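Long-range contacts in lipid-transfer protein (PDB 6OK1), which is probably a lipid-transfer protein, built on the thiolase fold, whose precise role is not established: residues D47-V52 against I101-V106; A36-A41 against A223-S228; F75-G80 against V90-M95; A7-G12 against P239-G244; A41-S46 against R233-P238. One frame throughout, in Å; residues are numbered along the deposited sequence.

Contact 1 of 5, residues D47-V52 against I101-V106. With NA (sodium ion), chain E.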
# COMPACT_ATOMS: atom_id res chain seq x y z
N ASP A 47 23.79 4.57 3.03
CA ASP A 47 23.38 4.57 4.43
C ASP A 47 21.91 4.19 4.61
O ASP A 47 21.53 3.72 5.69
CB ASP A 47 23.63 5.94 5.06
CG ASP A 47 25.10 6.31 5.10
OD1 ASP A 47 25.92 5.41 5.31
OD2 ASP A 47 25.43 7.51 4.94
N VAL A 48 21.08 4.38 3.59
CA VAL A 48 19.62 4.19 3.69
C VAL A 48 19.28 2.71 3.70
O VAL A 48 19.68 1.95 2.81
CB VAL A 48 18.91 4.88 2.52
CG1 VAL A 48 17.40 4.64 2.58
CG2 VAL A 48 19.19 6.37 2.55
N ASP A 49 18.50 2.28 4.70
CA ASP A 49 18.04 0.90 4.73
C ASP A 49 16.53 0.78 4.81
O ASP A 49 16.01 -0.33 4.96
CB ASP A 49 18.72 0.12 5.87
CG ASP A 49 18.58 0.78 7.22
OD1 ASP A 49 17.84 1.77 7.35
OD2 ASP A 49 19.22 0.28 8.18
N GLY A 50 15.81 1.89 4.69
CA GLY A 50 14.35 1.85 4.70
C GLY A 50 13.76 2.89 3.77
O GLY A 50 14.30 3.99 3.61
N LEU A 51 12.61 2.54 3.18
CA LEU A 51 11.85 3.45 2.32
C LEU A 51 10.37 3.30 2.60
O LEU A 51 9.86 2.18 2.64
CB LEU A 51 12.10 3.17 0.83
CG LEU A 51 13.47 3.58 0.28
CD1 LEU A 51 13.64 3.15 -1.19
CD2 LEU A 51 13.73 5.07 0.41
N VAL A 52 9.68 4.43 2.75
CA VAL A 52 8.24 4.46 3.01
C VAL A 52 7.58 5.42 2.02
O VAL A 52 8.07 6.53 1.81
CB VAL A 52 7.93 4.87 4.47
CG1 VAL A 52 6.44 4.76 4.73
CG2 VAL A 52 8.72 3.99 5.48
N ILE A 101 14.71 -2.02 13.50
CA ILE A 101 14.58 -2.66 12.20
C ILE A 101 15.41 -1.92 11.16
O ILE A 101 16.03 -2.52 10.27
CB ILE A 101 13.10 -2.73 11.80
CG1 ILE A 101 12.37 -3.78 12.66
CG2 ILE A 101 12.93 -3.03 10.31
CD1 ILE A 101 12.93 -5.24 12.50
N ALA A 102 15.42 -0.59 11.23
CA ALA A 102 16.13 0.23 10.27
C ALA A 102 16.84 1.36 11.00
O ALA A 102 16.41 1.81 12.06
CB ALA A 102 15.19 0.84 9.22
N GLU A 103 17.94 1.82 10.40
CA GLU A 103 18.68 2.96 10.93
C GLU A 103 18.42 4.26 10.18
O GLU A 103 18.45 5.34 10.79
CB GLU A 103 20.18 2.64 10.92
CG GLU A 103 20.54 1.58 11.97
CD GLU A 103 22.00 1.24 11.97
OE1 GLU A 103 22.53 0.94 10.88
OE2 GLU A 103 22.62 1.29 13.06
N VAL A 104 18.14 4.20 8.88
CA VAL A 104 18.01 5.40 8.05
C VAL A 104 16.87 5.17 7.07
O VAL A 104 17.00 4.37 6.14
CB VAL A 104 19.30 5.72 7.28
CG1 VAL A 104 19.13 6.98 6.48
CG2 VAL A 104 20.49 5.87 8.25
N VAL A 105 15.76 5.87 7.28
CA VAL A 105 14.54 5.63 6.51
C VAL A 105 14.22 6.90 5.74
O VAL A 105 14.22 8.00 6.32
CB VAL A 105 13.37 5.21 7.40
CG1 VAL A 105 12.14 4.87 6.53
CG2 VAL A 105 13.79 4.00 8.29
N VAL A 106 13.94 6.78 4.45
CA VAL A 106 13.48 7.91 3.65
C VAL A 106 11.99 7.75 3.34
O VAL A 106 11.57 6.72 2.82
CB VAL A 106 14.30 8.07 2.36
CG1 VAL A 106 13.92 9.35 1.67
CG2 VAL A 106 15.80 8.08 2.69
NA NA E . 20.70 0.26 1.53
O HOH W 1 21.71 0.05 8.25
O HOH W 2 21.75 -0.70 3.55
O HOH W 3 22.76 -0.51 0.96
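D49 OD1 is gripped from across the contact by the backbone N-H of V104 (2.9 Å, nearly straight at 169°) and, more weakly, by that of E103. The V104 N-H meets it on its syn side, 29° out of the carboxylate plane. The other oxygen, OD2, uses its syn lone pair for E103 N at 3.0 Å, so two successive amides hold the carboxylate and fix its rotation. A short, two-oxygen side chain is right for this: with CG between the backbone N and the carbonyl carbon (chi1 53°), the carboxylate is brought to the E103 and V104 amides. The D49 backbone N returns the grip, donating to V104 O at 2.9 Å. E103 OE1 is 4.3 Å from D49 OD2, a like-charged neighbour.

Beyond D49 the chains become parallel strands. V106 N donates to G50 O (2.9 Å), and V52 N to V106 O (3.0 Å). V105 CG2 takes the space a CB on G50 would need, so glycine fits here. The valines, branched at CB, suit extended strand and fill both faces: V52 CG2 meets V105 CG1, while L51 CD2 reaches V106 CB at 3.6 Å, these last two side chains lying alongside each other. V48 presses on V106 with both methyls, and its carbonyl oxygen binds the sodium ion at 2.4 Å together with two waters, I70 O and E72 O. The pairing belongs to the parallel run 75-79, 50-54, 104-112 at one edge of the thiolase-fold mixed sheet within this chain.

Contact 2 of 5, residues A36-A41 against A223-S228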
# COMPACT_ATOMS: atom_id res chain seq x y z
N ALA A 36 18.21 14.52 -2.57
CA ALA A 36 18.35 15.83 -1.94
C ALA A 36 18.19 15.73 -0.43
O ALA A 36 18.94 16.36 0.32
CB ALA A 36 17.35 16.82 -2.54
N ALA A 37 17.23 14.92 0.03
CA ALA A 37 17.00 14.78 1.47
C ALA A 37 18.16 14.05 2.14
O ALA A 37 18.61 14.44 3.22
CB ALA A 37 15.69 14.03 1.73
N ILE A 38 18.69 13.03 1.47
CA ILE A 38 19.84 12.29 1.98
C ILE A 38 21.03 13.23 2.15
O ILE A 38 21.70 13.24 3.19
CB ILE A 38 20.15 11.12 1.02
CG1 ILE A 38 19.04 10.06 1.09
CG2 ILE A 38 21.51 10.50 1.33
CD1 ILE A 38 19.07 9.00 -0.02
N ALA A 39 21.32 14.01 1.11
CA ALA A 39 22.42 14.97 1.19
C ALA A 39 22.16 16.00 2.28
O ALA A 39 23.09 16.42 2.98
CB ALA A 39 22.61 15.65 -0.16
N ASP A 40 20.91 16.42 2.44
CA ASP A 40 20.58 17.40 3.46
C ASP A 40 20.86 16.86 4.85
O ASP A 40 21.20 17.63 5.76
CB ASP A 40 19.11 17.79 3.35
CG ASP A 40 18.75 18.98 4.21
OD1 ASP A 40 19.34 20.07 4.01
OD2 ASP A 40 17.88 18.85 5.09
N ALA A 41 20.71 15.55 5.05
CA ALA A 41 20.99 14.93 6.34
C ALA A 41 22.47 14.63 6.53
O ALA A 41 22.85 14.00 7.53
CB ALA A 41 20.19 13.64 6.49
N ALA A 223 10.82 14.53 -0.06
CA ALA A 223 11.39 13.42 0.70
C ALA A 223 11.86 13.91 2.06
O ALA A 223 12.09 15.10 2.26
CB ALA A 223 12.56 12.76 -0.04
N LEU A 224 11.92 12.98 3.01
CA LEU A 224 12.24 13.24 4.41
C LEU A 224 13.10 12.09 4.91
O LEU A 224 12.74 10.94 4.68
CB LEU A 224 10.98 13.33 5.27
CG LEU A 224 9.83 14.22 4.78
CD1 LEU A 224 8.54 13.86 5.45
CD2 LEU A 224 10.13 15.70 5.02
N VAL A 225 14.20 12.40 5.62
CA VAL A 225 15.11 11.39 6.17
C VAL A 225 14.91 11.29 7.68
O VAL A 225 15.03 12.28 8.40
CB VAL A 225 16.58 11.74 5.86
CG1 VAL A 225 17.52 10.77 6.57
CG2 VAL A 225 16.82 11.67 4.37
N VAL A 226 14.64 10.08 8.15
CA VAL A 226 14.38 9.82 9.57
C VAL A 226 15.49 8.92 10.09
O VAL A 226 15.82 7.91 9.46
CB VAL A 226 12.99 9.18 9.76
CG1 VAL A 226 12.72 8.81 11.25
CG2 VAL A 226 11.89 10.13 9.26
N VAL A 227 16.07 9.29 11.24
CA VAL A 227 17.11 8.50 11.89
C VAL A 227 16.83 8.50 13.39
O VAL A 227 15.92 9.17 13.87
CB VAL A 227 18.52 9.06 11.61
CG1 VAL A 227 18.85 8.94 10.15
CG2 VAL A 227 18.60 10.49 12.04
N SER A 228 17.66 7.76 14.15
CA SER A 228 17.53 7.88 15.59
C SER A 228 17.89 9.30 16.03
O SER A 228 18.68 10.00 15.39
CB SER A 228 18.42 6.87 16.31
OG SER A 228 19.78 7.24 16.17
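A37 and V225 are the centre of a helix-on-sheet contact of the thiolase fold, in which the last turn of helix 26-40 lies across strand 223-228. The short axes approach to 7.3 Å at 41°, and alanines on the helix allow so close a fit.

The contact is apolar. A37 CB lies against A223 CB at 3.8 Å and against V225 CG2 at 3.7 Å, so one small methyl sits over two strand residues that face the same side. The two branches of V225 divide the work. With CG1 anti to the backbone N (chi1 174°), that methyl reaches A41 CB at 3.9 Å, just past the helix end, while CG2 turns to A37 and, more loosely, to I38 CG1. I38 also packs on V48, I70 and V106.

Polar groups make no hydrogen bond across the two segments. The carboxylate of D40, on the same helical turn, forms a salt bridge with R359 and accepts hydrogen bonds from H237 and from I13 N.

The A37 carbonyl already accepts A41 N at 3.0 Å within the helix, and its oxygen also touches the V225 CG2 methyl at 3.5 Å.

Contact 3 of 5, residues F75-G80 against V90-M95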
# COMPACT_ATOMS: atom_id res chain seq x y z
N PHE A 75 13.54 -2.40 5.28
CA PHE A 75 12.23 -1.87 5.65
C PHE A 75 11.61 -1.19 4.44
O PHE A 75 12.27 -0.35 3.80
CB PHE A 75 12.36 -0.87 6.83
CG PHE A 75 11.05 -0.38 7.35
CD1 PHE A 75 10.17 -1.23 8.00
CD2 PHE A 75 10.71 0.96 7.25
CE1 PHE A 75 8.98 -0.78 8.50
CE2 PHE A 75 9.50 1.41 7.75
CZ PHE A 75 8.65 0.56 8.37
N PHE A 76 10.38 -1.57 4.10
CA PHE A 76 9.67 -0.91 3.01
C PHE A 76 8.18 -1.14 3.20
O PHE A 76 7.72 -2.28 3.24
CB PHE A 76 10.15 -1.42 1.62
CG PHE A 76 10.44 -2.90 1.56
CD1 PHE A 76 11.67 -3.40 2.00
CD2 PHE A 76 9.51 -3.77 1.06
CE1 PHE A 76 11.94 -4.77 1.95
CE2 PHE A 76 9.76 -5.14 0.99
CZ PHE A 76 10.98 -5.64 1.45
N SER A 77 7.42 -0.04 3.30
CA SER A 77 6.02 -0.11 3.68
C SER A 77 5.28 1.03 3.00
O SER A 77 5.88 2.00 2.52
CB SER A 77 5.84 0.00 5.20
OG SER A 77 6.22 1.31 5.64
N ARG A 78 3.96 0.90 3.01
CA ARG A 78 3.07 1.90 2.44
C ARG A 78 1.98 2.23 3.44
O ARG A 78 1.59 1.40 4.26
CB ARG A 78 2.39 1.45 1.16
CG ARG A 78 3.33 0.91 0.11
CD ARG A 78 4.25 1.95 -0.44
NE ARG A 78 4.99 1.38 -1.56
CZ ARG A 78 4.71 1.55 -2.85
NH1 ARG A 78 3.70 2.33 -3.27
NH2 ARG A 78 5.49 0.97 -3.77
N VAL A 79 1.45 3.45 3.33
CA VAL A 79 0.24 3.83 4.04
C VAL A 79 -0.75 4.34 3.01
O VAL A 79 -0.35 5.01 2.05
CB VAL A 79 0.55 4.89 5.12
CG1 VAL A 79 -0.74 5.32 5.82
CG2 VAL A 79 1.56 4.33 6.15
N GLY A 80 -2.02 3.98 3.16
CA GLY A 80 -3.03 4.27 2.17
C GLY A 80 -3.82 5.55 2.43
O GLY A 80 -3.46 6.38 3.27
N VAL A 90 5.93 9.01 8.18
CA VAL A 90 6.94 9.34 9.18
C VAL A 90 6.76 8.50 10.45
O VAL A 90 7.75 8.10 11.06
CB VAL A 90 6.90 10.84 9.48
CG1 VAL A 90 7.89 11.18 10.62
CG2 VAL A 90 7.27 11.63 8.23
N GLN A 91 5.51 8.22 10.86
CA GLN A 91 5.30 7.27 11.95
C GLN A 91 5.96 5.93 11.63
O GLN A 91 6.66 5.35 12.48
CB GLN A 91 3.82 7.05 12.24
CG GLN A 91 3.64 6.23 13.51
CD GLN A 91 2.26 5.70 13.65
OE1 GLN A 91 1.73 5.08 12.73
NE2 GLN A 91 1.65 5.91 14.81
N GLN A 92 5.72 5.41 10.42
CA GLN A 92 6.36 4.17 9.98
C GLN A 92 7.86 4.21 10.19
O GLN A 92 8.44 3.30 10.79
CB GLN A 92 6.02 3.90 8.52
CG GLN A 92 4.62 3.36 8.27
CD GLN A 92 4.54 1.89 8.60
OE1 GLN A 92 5.43 1.11 8.23
NE2 GLN A 92 3.53 1.50 9.34
N ALA A 93 8.49 5.27 9.71
CA ALA A 93 9.94 5.38 9.81
C ALA A 93 10.38 5.44 11.26
O ALA A 93 11.36 4.79 11.65
CB ALA A 93 10.39 6.62 9.04
N ALA A 94 9.68 6.23 12.07
CA ALA A 94 10.02 6.34 13.49
C ALA A 94 9.89 5.00 14.20
O ALA A 94 10.70 4.66 15.07
CB ALA A 94 9.12 7.38 14.17
N MET A 95 8.85 4.24 13.88
CA MET A 95 8.65 2.91 14.44
C MET A 95 9.78 1.97 14.06
O MET A 95 10.26 1.18 14.88
CB MET A 95 7.30 2.39 13.95
CG MET A 95 6.82 1.08 14.51
SD MET A 95 5.30 0.50 13.69
CE MET A 95 4.59 2.04 13.08
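Q92 reaches from helix 86-98 to strand 75-79 and meets F75, S77 and V79 along its length. The helix and strand run roughly antiparallel, with 9.3 Å between their short axes, a gap that needs a long side chain to span it. V79, a strand-favouring valine, touches the aliphatic part, its CG2 lying 3.8 Å from Q92 CG. The chain then bends at chi2 (-78°), which carries the amide round to S77. There S77 OG donates to Q92 OE1 at 2.7 Å, coming from above the carbonyl plane, 41° out of it. Serine puts a hydroxyl at the end of a side chain short enough to fit between strand and amide.

F75 closes the other side. Its CZ is 3.3 Å from Q92 OE1 and its CE2 3.7 Å from Q92 O. The ring and amide planes are almost parallel, 5° apart, although the side chains as a whole cross at about a right angle. CG anti to the F75 backbone N directs the ring to the helix.

The backbone of R78 bonds to the second subunit. Both ends of the buried amide are satisfied: its oxygen accepts from S77, with F75 beside that oxygen on the opposite side of the amide plane from S77 OG, and its NE2 is hydrogen-bonded to Q92 OE1 of the second subunit, consistent with an interface between subunits.

Contact 4 of 5, residues A7-G12 against P239-G244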
# COMPACT_ATOMS: atom_id res chain seq x y z
N ALA A 7 12.26 9.05 20.09
CA ALA A 7 13.33 8.11 19.76
C ALA A 7 13.95 8.41 18.40
O ALA A 7 15.12 8.10 18.17
CB ALA A 7 12.79 6.68 19.78
N ALA A 8 13.17 8.97 17.48
CA ALA A 8 13.62 9.24 16.13
C ALA A 8 13.45 10.71 15.80
O ALA A 8 12.68 11.44 16.44
CB ALA A 8 12.83 8.40 15.11
N ALA A 9 14.14 11.13 14.75
CA ALA A 9 14.07 12.52 14.36
C ALA A 9 14.22 12.66 12.84
O ALA A 9 14.87 11.85 12.19
CB ALA A 9 15.19 13.31 15.06
N ILE A 10 13.67 13.75 12.31
CA ILE A 10 13.89 14.12 10.91
C ILE A 10 15.16 14.96 10.82
O ILE A 10 15.26 16.04 11.41
CB ILE A 10 12.69 14.88 10.32
CG1 ILE A 10 11.44 14.00 10.35
CG2 ILE A 10 13.03 15.30 8.88
CD1 ILE A 10 10.18 14.69 9.88
N ALA A 11 16.11 14.45 10.07
CA ALA A 11 17.41 15.06 9.91
C ALA A 11 17.63 15.65 8.54
O ALA A 11 18.55 16.46 8.37
CB ALA A 11 18.51 14.03 10.18
N GLY A 12 16.82 15.26 7.56
CA GLY A 12 16.97 15.74 6.21
C GLY A 12 15.64 15.94 5.54
O GLY A 12 14.70 15.16 5.74
N PRO A 239 18.15 18.59 15.02
CA PRO A 239 17.19 17.50 14.79
C PRO A 239 15.77 17.96 15.07
O PRO A 239 15.52 18.73 16.01
CB PRO A 239 17.62 16.42 15.78
CG PRO A 239 19.05 16.76 16.14
CD PRO A 239 19.15 18.25 16.06
N ALA A 240 14.84 17.48 14.25
CA ALA A 240 13.42 17.73 14.45
C ALA A 240 12.89 16.43 15.06
O ALA A 240 12.63 15.47 14.36
CB ALA A 240 12.72 18.08 13.15
N LEU A 241 12.81 16.39 16.39
CA LEU A 241 12.48 15.13 17.04
C LEU A 241 11.02 14.81 16.81
O LEU A 241 10.16 15.69 16.83
CB LEU A 241 12.75 15.22 18.54
CG LEU A 241 14.16 14.84 19.01
CD1 LEU A 241 15.20 15.77 18.42
CD2 LEU A 241 14.19 14.87 20.53
N ILE A 242 10.75 13.52 16.64
CA ILE A 242 9.39 13.04 16.44
C ILE A 242 8.87 12.69 17.84
O ILE A 242 8.99 11.56 18.32
CB ILE A 242 9.36 11.86 15.47
CG1 ILE A 242 9.89 12.33 14.11
CG2 ILE A 242 7.96 11.36 15.31
CD1 ILE A 242 10.36 11.19 13.20
N TRP A 243 8.26 13.69 18.48
CA TRP A 243 7.69 13.52 19.81
C TRP A 243 6.30 12.90 19.80
O TRP A 243 5.91 12.24 20.77
CB TRP A 243 7.60 14.86 20.53
CG TRP A 243 8.92 15.23 21.12
CD1 TRP A 243 9.69 16.29 20.79
CD2 TRP A 243 9.64 14.49 22.12
NE1 TRP A 243 10.85 16.30 21.56
CE2 TRP A 243 10.84 15.20 22.37
CE3 TRP A 243 9.38 13.32 22.84
CZ2 TRP A 243 11.78 14.76 23.29
CZ3 TRP A 243 10.32 12.89 23.77
CH2 TRP A 243 11.51 13.61 23.98
N GLY A 244 5.55 13.12 18.73
CA GLY A 244 4.30 12.43 18.53
C GLY A 244 4.18 12.02 17.08
O GLY A 244 4.58 12.76 16.17
O HOH W 4 10.22 9.15 17.50
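Strands 8-15 and 240-248 are antiparallel neighbours in the large mixed sheet of the thiolase fold, and the contact of A8, A9 and I10 with A240, L241 and I242 is where the sheet passes from the first of them to the second. I10 and A240 form a hydrogen-bonded pair: I10 N donates to A240 O at 2.9 Å and A240 N to I10 O at 3.2 Å. A9 and L241 are a non-hydrogen-bonded pair, with CA atoms 4.1 Å apart. Next along, I242 N gives A8 O a straight bond of 2.8 Å (169°).

Alanine suits this place because helices cover both faces of the sheet. On one face A9 CB packs on P239 CB at 4.0 Å and on L241 CD1, beneath A232 and T229 of helix 229-232. On the other, I10 and I242 supply the bulk. I242 CG1 is anti to the carbonyl carbon (chi1 -61°) and its extended chi2 swings CD1 over the neighbouring strand, where the methyl meets I10 CG1 at 4.1 Å and A8 CB at 4.2 Å; the two isoleucines run nearly perpendicular. V90 of helix 86-98 lies against I242, and A94 and V97 of the same helix against A8.

Each strand carries a classic beta bulge on its other side: A11 and G12 face V225, and W243 and G244 face I386. Where the direct ladder ends, a water takes over, accepting from A8 N at 3.0 Å and donating to I242 O.

Contact 5 of 5, residues A41-S46 against R233-P238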
# COMPACT_ATOMS: atom_id res chain seq x y z
N ALA A 41 20.71 15.55 5.05
CA ALA A 41 20.99 14.93 6.34
C ALA A 41 22.47 14.63 6.53
O ALA A 41 22.85 14.00 7.53
CB ALA A 41 20.19 13.64 6.49
N GLY A 42 23.31 15.04 5.59
CA GLY A 42 24.73 14.75 5.66
C GLY A 42 25.06 13.29 5.54
O GLY A 42 26.06 12.85 6.11
N LEU A 43 24.24 12.52 4.83
CA LEU A 43 24.41 11.09 4.65
C LEU A 43 24.67 10.76 3.18
O LEU A 43 24.71 11.64 2.30
CB LEU A 43 23.18 10.34 5.17
CG LEU A 43 22.86 10.44 6.67
CD1 LEU A 43 21.49 9.80 7.01
CD2 LEU A 43 23.96 9.78 7.48
N GLU A 44 24.89 9.47 2.92
CA GLU A 44 25.09 8.90 1.60
C GLU A 44 23.97 7.92 1.28
O GLU A 44 23.41 7.32 2.20
CB GLU A 44 26.43 8.16 1.51
CG GLU A 44 27.67 9.06 1.67
CD GLU A 44 27.92 9.94 0.46
OE1 GLU A 44 27.14 9.88 -0.51
OE2 GLU A 44 28.92 10.69 0.47
N PRO A 45 23.65 7.70 -0.00
CA PRO A 45 22.56 6.75 -0.32
C PRO A 45 22.75 5.36 0.27
O PRO A 45 21.76 4.76 0.71
CB PRO A 45 22.55 6.73 -1.85
CG PRO A 45 23.06 8.08 -2.26
CD PRO A 45 24.08 8.45 -1.20
N SER A 46 23.99 4.83 0.30
CA SER A 46 24.24 3.51 0.87
C SER A 46 23.92 3.43 2.36
O SER A 46 23.79 2.32 2.90
CB SER A 46 25.71 3.12 0.65
OG SER A 46 26.55 4.09 1.26
N ARG A 233 21.81 13.87 16.14
CA ARG A 233 22.66 14.83 16.85
C ARG A 233 24.05 14.96 16.23
O ARG A 233 24.71 15.98 16.43
CB ARG A 233 22.77 14.44 18.32
CG ARG A 233 21.55 14.82 19.12
CD ARG A 233 21.45 14.02 20.40
NE ARG A 233 20.26 14.39 21.16
CZ ARG A 233 19.75 13.65 22.13
NH1 ARG A 233 20.33 12.51 22.47
NH2 ARG A 233 18.66 14.06 22.77
N ASP A 234 24.51 13.96 15.48
CA ASP A 234 25.79 14.04 14.79
C ASP A 234 25.66 14.50 13.34
O ASP A 234 26.67 14.63 12.66
CB ASP A 234 26.50 12.69 14.85
CG ASP A 234 26.93 12.32 16.28
OD1 ASP A 234 27.16 13.21 17.11
OD2 ASP A 234 27.04 11.13 16.57
N LEU A 235 24.46 14.76 12.86
CA LEU A 235 24.24 15.22 11.51
C LEU A 235 24.16 16.75 11.47
O LEU A 235 24.18 17.41 12.51
CB LEU A 235 22.97 14.55 10.96
CG LEU A 235 23.12 13.02 10.93
CD1 LEU A 235 21.87 12.32 10.34
CD2 LEU A 235 24.37 12.57 10.15
N PRO A 236 24.05 17.35 10.27
CA PRO A 236 24.28 18.81 10.14
C PRO A 236 23.25 19.72 10.79
O PRO A 236 23.63 20.80 11.27
CB PRO A 236 24.30 19.02 8.62
CG PRO A 236 24.73 17.75 8.06
CD PRO A 236 24.11 16.69 8.95
N HIS A 237 21.96 19.37 10.75
CA HIS A 237 20.91 20.30 11.17
C HIS A 237 20.49 20.05 12.61
O HIS A 237 20.65 18.94 13.14
CB HIS A 237 19.68 20.15 10.26
CG HIS A 237 19.91 20.56 8.84
ND1 HIS A 237 19.92 21.89 8.45
CD2 HIS A 237 20.14 19.83 7.73
CE1 HIS A 237 20.13 21.95 7.14
NE2 HIS A 237 20.28 20.72 6.68
N PRO A 238 19.90 21.04 13.26
CA PRO A 238 19.15 20.77 14.48
C PRO A 238 18.15 19.66 14.23
O PRO A 238 17.40 19.73 13.24
CB PRO A 238 18.45 22.10 14.78
CG PRO A 238 19.21 23.14 14.00
CD PRO A 238 19.74 22.43 12.80
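L235 reaches across to A41 and L43, the two residues that flank G42 just past the end of helix 26-40. Starting at its root, L235 CB lies 3.5 Å from A41 O, and CG is equally near to that carbonyl oxygen. At the fork the methyls divide: CD1 stays beside A41 O and comes within 4.2 Å of L43 CD1, while CD2 is 3.3 Å from A41 O and 3.9 Å from L43 CD2. An extended chi2 (-178°), with CG anti to the carbonyl carbon (chi1 -61°), spreads the fork so that each methyl meets one of L43, and the two leucines stand roughly square to each other. Leucine fits because its branching comes late enough to pass the carbonyl and still touch the other leucine.

P236 continues the cover. Its CD is 3.3 Å from A41 O, and its CG rests 3.8 Å from G42 CA. Glycine suits this spot twice over: it has no side chain to meet the proline ring, and its positive phi (66°) closes the Schellman motif that ends the helix. L235 also packs on A11 and V227 of the sheet, and A41 and L43 on V225. Nearby H237 NE2 bonds to D40 OD1, a polar tie beside the apolar one.

Since no hydrogen bond joins the two segments, this surface contact rests on van der Waals packing: methyl against methyl between the two leucines, and the close fit of L235 and P236 to the helix end, where A41 O is simply what they lie against.

All five contacts lie in or beside the one mixed sheet, whose order includes, in sequence across it, strands 75-79, 50-54, 104-112, 219-228, 8-15 and 240-248. Contacts 1 and 4 are pairings in it, their centres 14 Å apart with no direct touch; strand 219-228 lies between them, V105 O meeting V226 N and V227 O meeting A9 N. Contacts 2 and 3 pack helices on it: A93 CB lies 3.7 Å from V226 CB. Contact 5 joins loops beside it, sharing A41 with contact 2 and touching contact 4 where A11 CB is 3.8 Å from L235 CD1. The sodium ion sits at contact 1, with side chains of contacts 2, 3 and 5 about 9 to 11 Å from it.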